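Local coordinates for SusD-like carbohydrate binding protein BF1063 (Bacteroides fragilis NCTC 9343, PDB 3I4G) that probably binds carbohydrate at the outer membrane of the bacterium, in the manner of SusD-like glycan-binding lipoproteins, at residues R104-I109 with A123-L128; S22-A27 with T119-E124; T175-D180 with Q198-F203. All blocks are in the same frame, centred on the assembly; numbering follows the deposited sequence.

Interaction 1 (R104-I109 with A123-L128)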
loop_
_atom_site.group_PDB
_atom_site.type_symbol
_atom_site.label_atom_id
_atom_site.label_comp_id
_atom_site.label_asym_id
_atom_site.label_seq_id
_atom_site.Cartn_x
_atom_site.Cartn_y
_atom_site.Cartn_z
ATOM N N ARG A 104 15.592 -20.672 8.794
ATOM C CA ARG A 104 15.622 -21.770 9.750
ATOM C C ARG A 104 14.500 -22.767 9.460
ATOM O O ARG A 104 14.711 -23.985 9.535
ATOM C CB ARG A 104 15.549 -21.234 11.184
ATOM C CG ARG A 104 16.826 -20.535 11.596
ATOM C CD ARG A 104 16.760 -20.077 13.034
ATOM N NE ARG A 104 17.965 -19.354 13.411
ATOM N N PHE A 105 13.319 -22.270 9.123
ATOM C CA PHE A 105 12.209 -23.142 8.781
ATOM C C PHE A 105 12.533 -24.033 7.594
ATOM O O PHE A 105 12.293 -25.251 7.661
ATOM C CB PHE A 105 10.982 -22.286 8.448
ATOM C CG PHE A 105 9.746 -23.083 8.111
ATOM C CD1 PHE A 105 9.504 -23.560 6.827
ATOM C CD2 PHE A 105 8.782 -23.312 9.076
ATOM C CE1 PHE A 105 8.342 -24.273 6.535
ATOM C CE2 PHE A 105 7.633 -24.046 8.779
ATOM C CZ PHE A 105 7.420 -24.516 7.517
ATOM N N LEU A 106 13.105 -23.447 6.546
ATOM C CA LEU A 106 13.402 -24.174 5.306
ATOM C C LEU A 106 14.463 -25.219 5.540
ATOM O O LEU A 106 14.383 -26.314 4.960
ATOM C CB LEU A 106 13.772 -23.187 4.210
ATOM C CG LEU A 106 12.574 -22.406 3.663
ATOM C CD1 LEU A 106 13.050 -21.191 2.878
ATOM C CD2 LEU A 106 11.643 -23.352 2.820
ATOM N N VAL A 107 15.435 -24.915 6.393
ATOM C CA VAL A 107 16.443 -25.909 6.750
ATOM C C VAL A 107 15.819 -26.985 7.629
ATOM O O VAL A 107 15.922 -28.172 7.353
ATOM C CB VAL A 107 17.618 -25.271 7.507
ATOM C CG1 VAL A 107 18.532 -26.361 8.103
ATOM C CG2 VAL A 107 18.387 -24.326 6.603
ATOM N N GLY A 108 15.143 -26.564 8.685
ATOM C CA GLY A 108 14.597 -27.482 9.674
ATOM C C GLY A 108 13.611 -28.491 9.130
ATOM O O GLY A 108 13.586 -29.635 9.571
ATOM N N ILE A 109 12.794 -28.091 8.149
ATOM C CA ILE A 109 11.758 -28.976 7.617
ATOM C C ILE A 109 12.267 -29.974 6.575
ATOM O O ILE A 109 11.582 -30.965 6.288
ATOM C CB ILE A 109 10.586 -28.133 7.020
ATOM C CG1 ILE A 109 9.299 -28.953 7.019
ATOM C CG2 ILE A 109 10.933 -27.619 5.630
ATOM C CD1 ILE A 109 8.056 -28.125 6.629
ATOM N N ALA A 123 6.660 -24.058 0.144
ATOM C CA ALA A 123 6.290 -22.978 -0.777
ATOM C C ALA A 123 5.846 -21.711 -0.050
ATOM O O ALA A 123 6.179 -20.587 -0.476
ATOM C CB ALA A 123 5.202 -23.469 -1.729
ATOM N N GLU A 124 5.098 -21.846 1.041
ATOM C CA GLU A 124 4.667 -20.680 1.817
ATOM C C GLU A 124 5.854 -19.962 2.406
ATOM O O GLU A 124 5.916 -18.737 2.351
ATOM C CB GLU A 124 3.689 -21.105 2.890
ATOM C CG GLU A 124 2.398 -21.651 2.307
ATOM C CD GLU A 124 1.412 -22.023 3.351
ATOM O OE1 GLU A 124 0.656 -21.142 3.814
ATOM O OE2 GLU A 124 1.385 -23.205 3.731
ATOM N N ALA A 125 6.787 -20.703 2.986
ATOM C CA ALA A 125 7.985 -20.090 3.547
ATOM C C ALA A 125 8.812 -19.400 2.480
ATOM O O ALA A 125 9.353 -18.303 2.712
ATOM C CB ALA A 125 8.836 -21.136 4.290
ATOM N N ARG A 126 8.914 -20.006 1.301
ATOM C CA ARG A 126 9.657 -19.362 0.213
ATOM C C ARG A 126 8.961 -18.090 -0.275
ATOM O O ARG A 126 9.609 -17.098 -0.567
ATOM C CB ARG A 126 9.900 -20.333 -0.949
ATOM C CG ARG A 126 10.851 -21.477 -0.571
ATOM C CD ARG A 126 10.957 -22.474 -1.693
ATOM N NE ARG A 126 11.801 -21.990 -2.762
ATOM C CZ ARG A 126 12.087 -22.700 -3.850
ATOM N NH1 ARG A 126 11.521 -23.879 -4.051
ATOM N NH2 ARG A 126 12.923 -22.220 -4.751
ATOM N N PHE A 127 7.642 -18.137 -0.372
ATOM C CA PHE A 127 6.887 -16.946 -0.752
ATOM C C PHE A 127 7.138 -15.830 0.229
ATOM O O PHE A 127 7.469 -14.719 -0.151
ATOM C CB PHE A 127 5.393 -17.259 -0.806
ATOM C CG PHE A 127 4.521 -16.023 -0.870
ATOM C CD1 PHE A 127 4.368 -15.332 -2.061
ATOM C CD2 PHE A 127 3.867 -15.563 0.260
ATOM C CE1 PHE A 127 3.571 -14.194 -2.120
ATOM C CE2 PHE A 127 3.065 -14.423 0.181
ATOM C CZ PHE A 127 2.932 -13.744 -1.017
ATOM N N LEU A 128 6.982 -16.123 1.511
ATOM C CA LEU A 128 7.162 -15.115 2.551
ATOM C C LEU A 128 8.584 -14.555 2.550
ATOM O O LEU A 128 8.760 -13.336 2.617
ATOM C CB LEU A 128 6.788 -15.677 3.921
ATOM C CG LEU A 128 5.307 -15.951 4.110
ATOM C CD1 LEU A 128 5.071 -16.759 5.381
ATOM C CD2 LEU A 128 4.454 -14.631 4.134
#

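Interaction 2 (S22-A27 with T119-E124)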
loop_
_atom_site.group_PDB
_atom_site.type_symbol
_atom_site.label_atom_id
_atom_site.label_comp_id
_atom_site.label_asym_id
_atom_site.label_seq_id
_atom_site.Cartn_x
_atom_site.Cartn_y
_atom_site.Cartn_z
ATOM N N SER A 22 2.217 -30.529 12.981
ATOM C CA SER A 22 1.569 -29.475 13.764
ATOM C C SER A 22 2.614 -28.463 14.249
ATOM O O SER A 22 2.348 -27.262 14.283
ATOM C CB SER A 22 0.778 -30.053 14.948
ATOM O OG SER A 22 0.039 -29.022 15.593
ATOM N N ASN A 23 3.802 -28.944 14.623
ATOM C CA ASN A 23 4.893 -28.044 15.041
ATOM C C ASN A 23 5.376 -27.213 13.848
ATOM O O ASN A 23 5.628 -26.012 13.962
ATOM C CB ASN A 23 6.053 -28.819 15.635
ATOM C CG ASN A 23 5.774 -29.305 17.057
ATOM O OD1 ASN A 23 4.856 -28.823 17.721
ATOM N ND2 ASN A 23 6.566 -30.266 17.522
ATOM N N ALA A 24 5.492 -27.848 12.681
ATOM C CA ALA A 24 5.812 -27.088 11.481
ATOM C C ALA A 24 4.744 -26.035 11.219
ATOM O O ALA A 24 5.044 -24.904 10.872
ATOM C CB ALA A 24 5.961 -28.019 10.286
ATOM N N GLU A 25 3.474 -26.403 11.376
ATOM C CA GLU A 25 2.396 -25.438 11.183
ATOM C C GLU A 25 2.495 -24.286 12.178
ATOM O O GLU A 25 2.254 -23.135 11.822
ATOM C CB GLU A 25 1.024 -26.089 11.311
ATOM C CG GLU A 25 0.695 -26.983 10.150
ATOM C CD GLU A 25 -0.678 -27.600 10.236
ATOM O OE1 GLU A 25 -1.583 -26.958 10.837
ATOM O OE2 GLU A 25 -0.843 -28.717 9.675
ATOM N N LEU A 26 2.860 -24.592 13.423
ATOM C CA LEU A 26 3.022 -23.564 14.422
ATOM C C LEU A 26 4.148 -22.610 14.006
ATOM O O LEU A 26 4.020 -21.395 14.089
ATOM C CB LEU A 26 3.333 -24.221 15.759
ATOM C CG LEU A 26 3.573 -23.289 16.940
ATOM C CD1 LEU A 26 2.310 -22.502 17.254
ATOM C CD2 LEU A 26 4.033 -24.109 18.129
ATOM N N ALA A 27 5.269 -23.168 13.557
ATOM C CA ALA A 27 6.368 -22.317 13.079
ATOM C C ALA A 27 5.941 -21.465 11.884
ATOM O O ALA A 27 6.293 -20.291 11.755
ATOM C CB ALA A 27 7.600 -23.161 12.743
ATOM N N THR A 119 5.143 -29.984 1.338
ATOM C CA THR A 119 5.452 -29.294 0.091
ATOM C C THR A 119 4.797 -27.910 0.024
ATOM O O THR A 119 5.417 -26.919 -0.404
ATOM C CB THR A 119 5.059 -30.199 -1.078
ATOM O OG1 THR A 119 5.906 -31.371 -1.034
ATOM C CG2 THR A 119 5.253 -29.547 -2.419
ATOM N N ARG A 120 3.563 -27.834 0.490
ATOM C CA ARG A 120 2.874 -26.549 0.566
ATOM C C ARG A 120 3.578 -25.594 1.507
ATOM O O ARG A 120 3.818 -24.432 1.165
ATOM C CB ARG A 120 1.435 -26.765 1.011
ATOM C CG ARG A 120 0.686 -25.460 1.116
ATOM C CD ARG A 120 -0.705 -25.709 1.605
ATOM N NE ARG A 120 -1.433 -24.449 1.733
ATOM C CZ ARG A 120 -2.694 -24.366 2.143
ATOM N NH1 ARG A 120 -3.402 -25.450 2.419
ATOM N NH2 ARG A 120 -3.276 -23.171 2.245
HETATM N N MSE A 121 3.915 -26.060 2.692
HETATM C CA MSE A 121 4.520 -25.166 3.693
HETATM C C MSE A 121 5.896 -24.654 3.273
HETATM O O MSE A 121 6.228 -23.496 3.515
HETATM C CB MSE A 121 4.614 -25.849 5.035
HETATM C CG MSE A 121 3.207 -26.138 5.628
HETATM SE SE MSE A 121 3.287 -26.634 7.503
HETATM C CE MSE A 121 3.802 -28.400 7.174
ATOM N N ILE A 122 6.665 -25.462 2.557
ATOM C CA ILE A 122 7.930 -25.017 1.994
ATOM C C ILE A 122 7.656 -23.876 1.018
ATOM O O ILE A 122 8.324 -22.858 1.033
ATOM C CB ILE A 122 8.678 -26.142 1.273
ATOM C CG1 ILE A 122 9.229 -27.128 2.303
ATOM C CG2 ILE A 122 9.809 -25.569 0.387
ATOM C CD1 ILE A 122 9.723 -28.444 1.730
ATOM N N ALA A 123 6.660 -24.058 0.144
ATOM C CA ALA A 123 6.290 -22.978 -0.777
ATOM C C ALA A 123 5.846 -21.711 -0.050
ATOM O O ALA A 123 6.179 -20.587 -0.476
ATOM C CB ALA A 123 5.202 -23.469 -1.729
ATOM N N GLU A 124 5.098 -21.846 1.041
ATOM C CA GLU A 124 4.667 -20.680 1.817
ATOM C C GLU A 124 5.854 -19.962 2.406
ATOM O O GLU A 124 5.916 -18.737 2.351
ATOM C CB GLU A 124 3.689 -21.105 2.890
ATOM C CG GLU A 124 2.398 -21.651 2.307
ATOM C CD GLU A 124 1.412 -22.023 3.351
ATOM O OE1 GLU A 124 0.656 -21.142 3.814
ATOM O OE2 GLU A 124 1.385 -23.205 3.731
#

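Interaction 3 (T175-D180 with Q198-F203)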
loop_
_atom_site.group_PDB
_atom_site.type_symbol
_atom_site.label_atom_id
_atom_site.label_comp_id
_atom_site.label_asym_id
_atom_site.label_seq_id
_atom_site.Cartn_x
_atom_site.Cartn_y
_atom_site.Cartn_z
ATOM N N THR A 175 8.241 -18.000 -8.615
ATOM C CA THR A 175 7.781 -18.985 -9.588
ATOM C C THR A 175 7.657 -20.384 -8.951
ATOM O O THR A 175 6.656 -21.077 -9.112
ATOM C CB THR A 175 8.725 -19.037 -10.790
ATOM O OG1 THR A 175 8.748 -17.759 -11.429
ATOM C CG2 THR A 175 8.295 -20.103 -11.813
ATOM N N ALA A 176 8.687 -20.764 -8.200
ATOM C CA ALA A 176 8.698 -22.044 -7.497
ATOM C C ALA A 176 7.637 -22.116 -6.416
ATOM O O ALA A 176 6.974 -23.143 -6.233
ATOM C CB ALA A 176 10.080 -22.290 -6.909
ATOM N N ALA A 177 7.451 -21.037 -5.685
ATOM C CA ALA A 177 6.396 -20.991 -4.683
ATOM C C ALA A 177 5.026 -21.123 -5.330
ATOM O O ALA A 177 4.203 -21.939 -4.892
ATOM C CB ALA A 177 6.484 -19.711 -3.855
ATOM N N ALA A 178 4.744 -20.345 -6.378
ATOM C CA ALA A 178 3.455 -20.444 -7.037
ATOM C C ALA A 178 3.127 -21.870 -7.450
ATOM O O ALA A 178 1.983 -22.295 -7.281
ATOM C CB ALA A 178 3.405 -19.525 -8.258
ATOM N N ALA A 179 4.102 -22.593 -8.005
ATOM C CA ALA A 179 3.866 -23.939 -8.488
ATOM C C ALA A 179 3.303 -24.855 -7.418
ATOM O O ALA A 179 2.539 -25.747 -7.743
ATOM C CB ALA A 179 5.151 -24.532 -9.031
ATOM N N ASP A 180 3.703 -24.644 -6.160
ATOM C CA ASP A 180 3.325 -25.546 -5.057
ATOM C C ASP A 180 2.359 -24.961 -4.048
ATOM O O ASP A 180 2.121 -25.565 -3.012
ATOM C CB ASP A 180 4.592 -26.051 -4.332
ATOM C CG ASP A 180 5.384 -27.068 -5.144
ATOM O OD1 ASP A 180 4.819 -27.707 -6.074
ATOM O OD2 ASP A 180 6.573 -27.272 -4.803
ATOM N N GLN A 198 -1.960 -17.550 -6.881
ATOM C CA GLN A 198 -2.123 -16.210 -7.455
ATOM C C GLN A 198 -1.424 -15.118 -6.662
ATOM O O GLN A 198 -1.024 -14.106 -7.261
ATOM C CB GLN A 198 -3.615 -15.892 -7.616
ATOM C CG GLN A 198 -4.316 -16.706 -8.703
ATOM C CD GLN A 198 -4.936 -18.007 -8.218
ATOM O OE1 GLN A 198 -4.507 -18.617 -7.191
ATOM N NE2 GLN A 198 -5.991 -18.442 -8.934
ATOM N N ALA A 199 -1.289 -15.258 -5.344
ATOM C CA ALA A 199 -0.517 -14.278 -4.553
ATOM C C ALA A 199 0.944 -14.300 -4.983
ATOM O O ALA A 199 1.565 -13.240 -5.199
ATOM C CB ALA A 199 -0.664 -14.545 -3.040
ATOM N N ALA A 200 1.506 -15.499 -5.116
ATOM C CA ALA A 200 2.883 -15.600 -5.581
ATOM C C ALA A 200 3.045 -15.078 -7.014
ATOM O O ALA A 200 4.032 -14.415 -7.326
ATOM C CB ALA A 200 3.398 -17.066 -5.424
ATOM N N LEU A 201 2.088 -15.380 -7.903
ATOM C CA LEU A 201 2.156 -14.860 -9.259
ATOM C C LEU A 201 2.043 -13.324 -9.302
ATOM O O LEU A 201 2.643 -12.691 -10.186
ATOM C CB LEU A 201 1.071 -15.485 -10.176
ATOM C CG LEU A 201 1.183 -16.960 -10.461
ATOM C CD1 LEU A 201 -0.098 -17.501 -11.109
ATOM C CD2 LEU A 201 2.388 -17.175 -11.350
ATOM N N ALA A 202 1.276 -12.711 -8.398
ATOM C CA ALA A 202 1.140 -11.267 -8.393
ATOM C C ALA A 202 2.445 -10.627 -7.965
ATOM O O ALA A 202 2.869 -9.630 -8.543
ATOM C CB ALA A 202 0.003 -10.844 -7.480
ATOM N N PHE A 203 3.106 -11.199 -6.950
ATOM C CA PHE A 203 4.422 -10.697 -6.585
ATOM C C PHE A 203 5.469 -10.965 -7.661
ATOM O O PHE A 203 6.356 -10.140 -7.865
ATOM C CB PHE A 203 4.874 -11.234 -5.225
ATOM C CG PHE A 203 4.334 -10.433 -4.090
ATOM C CD1 PHE A 203 5.045 -9.339 -3.630
ATOM C CD2 PHE A 203 3.118 -10.721 -3.490
ATOM C CE1 PHE A 203 4.570 -8.546 -2.597
ATOM C CE2 PHE A 203 2.650 -9.932 -2.428
ATOM C CZ PHE A 203 3.364 -8.825 -2.024
#

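Interaction 1 (R104-I109 with A123-L128)
The methyl of A125 sits between two side chains of the facing helix, F105 and L106, and together with L106 it has the most surface buried here. A125 CB comes to 3.6 Å from F105 CD1, meeting the ring obliquely. On the other side A125 CB lies 3.9 Å from L106 CD2, with CG of the leucine hardly farther off. One small methyl thus fills the notch between two consecutive residues.

L106 reaches across with CG anti to its carbonyl carbon (chi1 -74°), which carries the isopropyl fork toward helix 116-139. Both prongs of the fork then straddle the start of the R126 side chain: L106 CD2 is 4.0 Å and L106 CD1 4.1 Å from R126 CG, and the two side chains cross at about a right angle. R126 offers only its aliphatic root. Its chain bends at chi3 (77°), and the guanidinium goes to a salt bridge with E173 on helix 163-180, so the charge is dealt with away from this apolar patch. F105, for its part, also packs edge-to-face with W18 and touches L31 of helix 21-33.

The axes of the two short segments pass 9.9 Å apart at their closest, and their directions differ by 158°, so the helices run nearly antiparallel. Only six residues separate helix 86-109 from helix 116-139, and the contact lies near that turn: an antiparallel helical hairpin, consistent with the TPR-like helical part of SusD-family proteins.

Interaction 2 (S22-A27 with T119-E124)
M121, a selenomethionine in this crystal, reaches from helix 116-139 to A24 and E25 on helix 21-33, a helix-on-helix packing consistent with the TPR-like helical part of the SusD fold.

The contact is one of dispersion, made by the end of a single long side chain. The bend of M121 at chi3 (-79°) turns CE toward A24, while selenium lies near both A24 and E25. The methyl carbon CE of M121 lies 3.8 Å from CB of A24, an apolar contact, and selenium is only slightly farther from that same CB. The partner of selenium on the other side chain is an aliphatic carbon of E25, and those two side chains cross at about a right angle. On this helix pair the glutamate thus contributes its methylene rather than its carboxylate. W18 also packs on A24, while F105 and L28 touch M121.

An ion pair lies along helix 116-139 itself. R120 and E124 form a long one in which the oxygen stands well out of the guanidinium plane, so it is electrostatic only. Each has a stronger partner elsewhere, R120 in E191 and E124 in R194, and Y32 OH is also hydrogen-bonded to E124 OE1.

At the closest point, selenium of M121 is 3.7 Å from CG of E25.

Interaction 3 (T175-D180 with Q198-F203)
L201 leans over A178 from the facing helix, while A200, one residue earlier, presses its methyl against the backbone of the same alanine. Followed outward, the leucine starts from a CB that points along the flank of its helix instead of straight across. CG stands anti to the carbonyl carbon (chi1 -66°), and this turns the branch back toward helix 163-180: L201 CG arrives 4.0 Å from A178 CB. At the fork, L201 CD2 continues the contact, again 4.0 Å from A178 CB, so that methyl rests alongside the CG-CD2 bond. The leucine also touches I224 of helix 214-227.

A200 has no such length and needs none. A200 CB lies 3.7 Å from A178 N and equally near A178 CA, a methyl laid directly on main-chain atoms. The two methyls meet at 3.8 Å, CB of A178 to CB of A200. A177 closes the group more loosely, its CB 4.4 Å from CB of A200, and L181 packs on A200 as well.

With alanines at the centre the backbones come close. The CA atoms of A178 and A200 are 5.1 Å apart, and the axes of the two short segments approach to 8.1 Å at 161° between their directions, nearly antiparallel. The carbonyl oxygen of A178 accepts a hydrogen bond from K197 NZ, at the start of the partner helix, just before residues 198-203.

All four touching residues are buried and aliphatic, and between the two segments there is neither a hydrogen bond nor a salt bridge. Between these two segments the contact therefore rests on dispersion and exclusion of water, with its closeness set by the small size of the alanine methyl.

Helix 116-139 ties the three contacts together. Interactions 1 and 2 share A123 and E124 and have centres 7 Å apart; they meet where F105 CE2 comes to 3.4 Å from the A24 carbonyl oxygen, so the F105 ring packs against both contacts. Interaction 3 lies farther along the array, its centre 14 Å from that of interaction 1 and 16 Å from that of interaction 2. It meets both through A123 O, 3.5 Å from A177 CB, and interaction 1 also through F127 CE1, 3.8 Å from F203 CD2. Helices 21-33, 86-109, 116-139, 163-180 and 197-211 thus form one continuous packing. These contacts do not themselves define where carbohydrate would bind.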